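Local coordinates for protein alpha-L-rhamnosidase (Aspergillus terreus, PDB 6GSZ) that probably hydrolyses terminal non-reducing alpha-L-rhamnose residues from alpha-L-rhamnosides, at residues P71-R83 and P94-L106. Numbering follows the deposited sequence.
Sequences PLQSGEEATVRVR and PWSDAVTVEPGLL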
loop_
_atom_site.group_PDB
_atom_site.type_symbol
_atom_site.label_atom_id
_atom_site.label_comp_id
_atom_site.label_asym_id
_atom_site.label_seq_id
_atom_site.Cartn_x
_atom_site.Cartn_y
_atom_site.Cartn_z
ATOM N N PRO A 71 -27.695 3.435 15.280
ATOM C CA PRO A 71 -26.749 4.094 14.358
ATOM C C PRO A 71 -26.223 5.433 14.876
ATOM O O PRO A 71 -26.956 6.193 15.512
ATOM C CB PRO A 71 -27.552 4.279 13.070
ATOM C CG PRO A 71 -28.657 3.237 13.164
ATOM C CD PRO A 71 -28.987 3.143 14.637
ATOM N N LEU A 72 -24.935 5.653 14.681
ATOM C CA LEU A 72 -24.323 6.939 15.004
ATOM C C LEU A 72 -24.729 7.991 13.964
ATOM O O LEU A 72 -24.848 7.721 12.791
ATOM C CB LEU A 72 -22.802 6.784 15.049
ATOM C CG LEU A 72 -22.277 5.844 16.129
ATOM C CD1 LEU A 72 -20.855 5.431 15.832
ATOM C CD2 LEU A 72 -22.375 6.494 17.497
ATOM N N GLN A 73 -24.967 9.200 14.457
ATOM C CA GLN A 73 -25.248 10.356 13.578
ATOM C C GLN A 73 -23.934 11.022 13.110
ATOM O O GLN A 73 -22.868 10.877 13.729
ATOM C CB GLN A 73 -26.162 11.310 14.364
ATOM C CG GLN A 73 -27.519 10.691 14.673
ATOM C CD GLN A 73 -28.470 11.655 15.333
ATOM O OE1 GLN A 73 -28.380 12.856 15.145
ATOM N NE2 GLN A 73 -29.395 11.134 16.110
ATOM N N SER A 74 -24.044 11.899 12.100
ATOM C CA SER A 74 -22.918 12.713 11.656
ATOM C C SER A 74 -22.379 13.520 12.838
ATOM O O SER A 74 -23.166 14.206 13.542
ATOM C CB SER A 74 -23.393 13.641 10.551
ATOM O OG SER A 74 -22.351 14.560 10.224
ATOM N N GLY A 75 -21.062 13.456 13.066
ATOM C CA GLY A 75 -20.442 14.203 14.147
ATOM C C GLY A 75 -20.697 13.667 15.546
ATOM O O GLY A 75 -20.260 14.289 16.527
ATOM N N GLU A 76 -21.324 12.486 15.682
ATOM C CA GLU A 76 -21.669 11.954 17.006
ATOM C C GLU A 76 -20.590 10.977 17.461
ATOM O O GLU A 76 -20.348 9.950 16.792
ATOM C CB GLU A 76 -23.000 11.210 16.978
ATOM C CG GLU A 76 -23.424 10.723 18.362
ATOM C CD GLU A 76 -24.695 9.893 18.412
ATOM O OE1 GLU A 76 -25.225 9.525 17.336
ATOM O OE2 GLU A 76 -25.174 9.663 19.562
ATOM N N GLU A 77 -19.944 11.295 18.580
ATOM C CA GLU A 77 -18.912 10.419 19.149
ATOM C C GLU A 77 -19.532 9.435 20.145
ATOM O O GLU A 77 -20.339 9.819 21.015
ATOM C CB GLU A 77 -17.863 11.236 19.901
ATOM C CG GLU A 77 -16.670 10.473 20.409
ATOM C CD GLU A 77 -15.730 11.308 21.257
ATOM O OE1 GLU A 77 -16.083 11.575 22.435
ATOM O OE2 GLU A 77 -14.631 11.623 20.767
ATOM N N ALA A 78 -19.077 8.185 20.035
ATOM C CA ALA A 78 -19.288 7.185 21.096
ATOM C C ALA A 78 -17.935 6.738 21.650
ATOM O O ALA A 78 -16.915 6.651 20.909
ATOM C CB ALA A 78 -20.069 6.010 20.575
ATOM N N THR A 79 -17.953 6.350 22.935
ATOM C CA THR A 79 -16.781 5.771 23.568
ATOM C C THR A 79 -17.095 4.299 23.825
ATOM O O THR A 79 -18.142 4.010 24.342
ATOM C CB THR A 79 -16.416 6.520 24.859
ATOM O OG1 THR A 79 -16.180 7.879 24.489
ATOM C CG2 THR A 79 -15.198 5.965 25.546
ATOM N N VAL A 80 -16.159 3.420 23.447
ATOM C CA VAL A 80 -16.422 1.986 23.403
ATOM C C VAL A 80 -15.374 1.246 24.200
ATOM O O VAL A 80 -14.184 1.542 24.098
ATOM C CB VAL A 80 -16.441 1.510 21.940
ATOM C CG1 VAL A 80 -16.539 -0.008 21.887
ATOM C CG2 VAL A 80 -17.622 2.131 21.201
ATOM N N ARG A 81 -15.834 0.237 24.975
ATOM C CA ARG A 81 -14.929 -0.754 25.550
ATOM C C ARG A 81 -15.520 -2.138 25.264
ATOM O O ARG A 81 -16.717 -2.248 25.063
ATOM C CB ARG A 81 -14.756 -0.565 27.058
ATOM C CG ARG A 81 -14.163 0.771 27.473
ATOM C CD ARG A 81 -13.784 0.765 28.950
ATOM N NE ARG A 81 -14.952 0.648 29.795
ATOM C CZ ARG A 81 -14.899 0.278 31.093
ATOM N NH1 ARG A 81 -13.727 0.030 31.666
ATOM N NH2 ARG A 81 -16.021 0.129 31.790
ATOM N N VAL A 82 -14.646 -3.148 25.240
ATOM C CA VAL A 82 -15.036 -4.527 25.025
ATOM C C VAL A 82 -14.412 -5.388 26.103
ATOM O O VAL A 82 -13.300 -5.160 26.524
ATOM C CB VAL A 82 -14.600 -5.002 23.625
ATOM C CG1 VAL A 82 -14.994 -6.453 23.369
ATOM C CG2 VAL A 82 -15.136 -4.063 22.547
ATOM N N ARG A 83 -15.105 -6.473 26.455
ATOM C CA ARG A 83 -14.466 -7.564 27.200
ATOM C C ARG A 83 -15.000 -8.880 26.649
ATOM O O ARG A 83 -16.080 -8.955 26.139
ATOM C CB ARG A 83 -14.639 -7.435 28.715
ATOM C CG ARG A 83 -16.070 -7.473 29.192
ATOM C CD ARG A 83 -16.096 -7.384 30.721
ATOM N NE ARG A 83 -17.452 -7.451 31.207
ATOM C CZ ARG A 83 -17.780 -7.568 32.487
ATOM N NH1 ARG A 83 -16.835 -7.626 33.423
ATOM N NH2 ARG A 83 -19.057 -7.639 32.806
ATOM N N PRO A 94 -10.081 -8.496 31.181
ATOM C CA PRO A 94 -10.550 -7.214 31.683
ATOM C C PRO A 94 -11.214 -6.416 30.549
ATOM O O PRO A 94 -11.056 -6.727 29.363
ATOM C CB PRO A 94 -9.267 -6.498 32.132
ATOM C CG PRO A 94 -8.203 -7.568 32.220
ATOM C CD PRO A 94 -8.619 -8.627 31.227
ATOM N N TRP A 95 -11.924 -5.356 30.916
ATOM C CA TRP A 95 -12.353 -4.384 29.917
ATOM C C TRP A 95 -11.138 -3.821 29.198
ATOM O O TRP A 95 -10.102 -3.530 29.819
ATOM C CB TRP A 95 -13.120 -3.232 30.565
ATOM C CG TRP A 95 -14.505 -3.566 31.005
ATOM C CD1 TRP A 95 -14.946 -3.686 32.291
ATOM C CD2 TRP A 95 -15.665 -3.707 30.171
ATOM N NE1 TRP A 95 -16.291 -3.939 32.302
ATOM C CE2 TRP A 95 -16.761 -3.954 31.017
ATOM C CE3 TRP A 95 -15.885 -3.686 28.796
ATOM C CZ2 TRP A 95 -18.048 -4.171 30.521
ATOM C CZ3 TRP A 95 -17.149 -3.883 28.308
ATOM C CH2 TRP A 95 -18.225 -4.119 29.156
ATOM N N SER A 96 -11.291 -3.681 27.887
ATOM C CA SER A 96 -10.312 -3.035 27.059
ATOM C C SER A 96 -10.130 -1.567 27.462
ATOM O O SER A 96 -10.977 -0.978 28.105
ATOM C CB SER A 96 -10.740 -3.098 25.605
ATOM O OG SER A 96 -11.840 -2.265 25.378
ATOM N N ASP A 97 -9.013 -0.993 27.023
ATOM C CA ASP A 97 -8.889 0.456 27.028
ATOM C C ASP A 97 -9.984 1.016 26.123
ATOM O O ASP A 97 -10.341 0.396 25.132
ATOM C CB ASP A 97 -7.515 0.908 26.546
ATOM C CG ASP A 97 -6.385 0.493 27.451
ATOM O OD1 ASP A 97 -6.650 0.237 28.657
ATOM O OD2 ASP A 97 -5.249 0.392 26.933
ATOM N N ALA A 98 -10.532 2.172 26.507
ATOM C CA ALA A 98 -11.573 2.815 25.768
ATOM C C ALA A 98 -11.020 3.401 24.457
ATOM O O ALA A 98 -9.880 3.888 24.375
ATOM C CB ALA A 98 -12.200 3.911 26.616
ATOM N N VAL A 99 -11.860 3.335 23.428
ATOM C CA VAL A 99 -11.592 3.962 22.140
ATOM C C VAL A 99 -12.843 4.741 21.730
ATOM O O VAL A 99 -13.925 4.490 22.195
ATOM C CB VAL A 99 -11.264 2.895 21.076
ATOM C CG1 VAL A 99 -9.963 2.175 21.365
ATOM C CG2 VAL A 99 -12.380 1.877 20.893
ATOM N N THR A 100 -12.659 5.688 20.804
ATOM C CA THR A 100 -13.767 6.497 20.309
ATOM C C THR A 100 -14.064 6.169 18.834
ATOM O O THR A 100 -13.203 5.707 18.061
ATOM C CB THR A 100 -13.473 7.998 20.476
ATOM O OG1 THR A 100 -12.252 8.324 19.811
ATOM C CG2 THR A 100 -13.373 8.366 21.942
ATOM N N VAL A 101 -15.305 6.429 18.458
ATOM C CA VAL A 101 -15.769 6.271 17.086
ATOM C C VAL A 101 -16.764 7.390 16.768
ATOM O O VAL A 101 -17.592 7.722 17.586
ATOM C CB VAL A 101 -16.356 4.865 16.873
ATOM C CG1 VAL A 101 -17.489 4.557 17.840
ATOM C CG2 VAL A 101 -16.811 4.665 15.440
ATOM N N GLU A 102 -16.610 8.015 15.593
ATOM C CA GLU A 102 -17.409 9.206 15.266
ATOM C C GLU A 102 -17.531 9.317 13.756
ATOM O O GLU A 102 -16.510 9.432 13.065
ATOM C CB GLU A 102 -16.652 10.421 15.796
ATOM C CG GLU A 102 -17.346 11.727 15.524
ATOM C CD GLU A 102 -16.599 12.920 16.110
ATOM O OE1 GLU A 102 -16.008 12.788 17.208
ATOM O OE2 GLU A 102 -16.587 14.004 15.443
ATOM N N PRO A 103 -18.738 9.274 13.186
ATOM C CA PRO A 103 -18.881 9.504 11.757
ATOM C C PRO A 103 -18.575 10.953 11.374
ATOM O O PRO A 103 -18.750 11.882 12.178
ATOM C CB PRO A 103 -20.346 9.185 11.474
ATOM C CG PRO A 103 -20.755 8.299 12.633
ATOM C CD PRO A 103 -20.030 8.908 13.815
ATOM N N GLY A 104 -18.207 11.107 10.100
ATOM C CA GLY A 104 -17.966 12.410 9.486
ATOM C C GLY A 104 -19.246 13.046 8.964
ATOM O O GLY A 104 -20.304 12.970 9.569
ATOM N N LEU A 105 -19.086 13.783 7.869
ATOM C CA LEU A 105 -20.171 14.484 7.202
ATOM C C LEU A 105 -20.753 13.565 6.126
ATOM O O LEU A 105 -20.085 13.261 5.128
ATOM C CB LEU A 105 -19.622 15.791 6.600
ATOM C CG LEU A 105 -18.951 16.741 7.573
ATOM C CD1 LEU A 105 -18.582 18.035 6.875
ATOM C CD2 LEU A 105 -19.848 17.069 8.755
ATOM N N LEU A 106 -21.947 13.033 6.401
ATOM C CA LEU A 106 -22.415 11.870 5.653
ATOM C C LEU A 106 -23.244 12.205 4.408
ATOM O O LEU A 106 -23.374 11.379 3.523
ATOM C CB LEU A 106 -23.240 10.979 6.577
ATOM C CG LEU A 106 -22.558 10.517 7.854
ATOM C CD1 LEU A 106 -23.550 9.835 8.783
ATOM C CD2 LEU A 106 -21.434 9.578 7.496
HETATM O O HOH W 1 -18.053 15.991 16.723
HETATM O O HOH W 2 -14.037 11.270 18.218
HETATM O O HOH W 3 -10.884 0.317 30.596
#
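W95 lies between two arginines of strand 78-83. The R81 guanidinium is stacked flat on one face, planes 19° apart and CZ 4.1 Å from the centroid of the five-membered ring, a cation-pi contact. Over the opposite face R83 lays its straight aliphatic chain, CG 3.7 Å from the centroid of the six-membered ring. Indole suits both charge and methylene, while E44 and E42 pair with the charged ends of R81 and R83.

Backbone bonds join A78 with V101 and V80 with V99 reciprocally. Beyond them S96 takes over: its N donates to V82 O, and its OG, standing between backbone N and carbonyl carbon (chi1 70°), accepts from V82 N at 2.9 Å. At the other end S74 OG donates to G104 O (2.7 Å), and G75, whose positive phi favours glycine, sends its N to P103 O.

On the face carrying A78, V80, V99 and V101, V101 CG1 meets A78 CB (4.0 Å) and V80 CG2. V101 reaches F9 of strand 3-9, while A78 and V80 pack beside V45 and I43 of strand 38-46; small and beta-branched side chains suit a buried strand face. L72 CB packs on P103 CG at 3.5 Å. E77 and E102, like charges, share a water, and R148 pairs with E102.

These neighbouring antiparallel strands of a five-stranded mixed sheet are consistent with the immunoglobulin-like N-terminal domain of Rha78A-like enzymes.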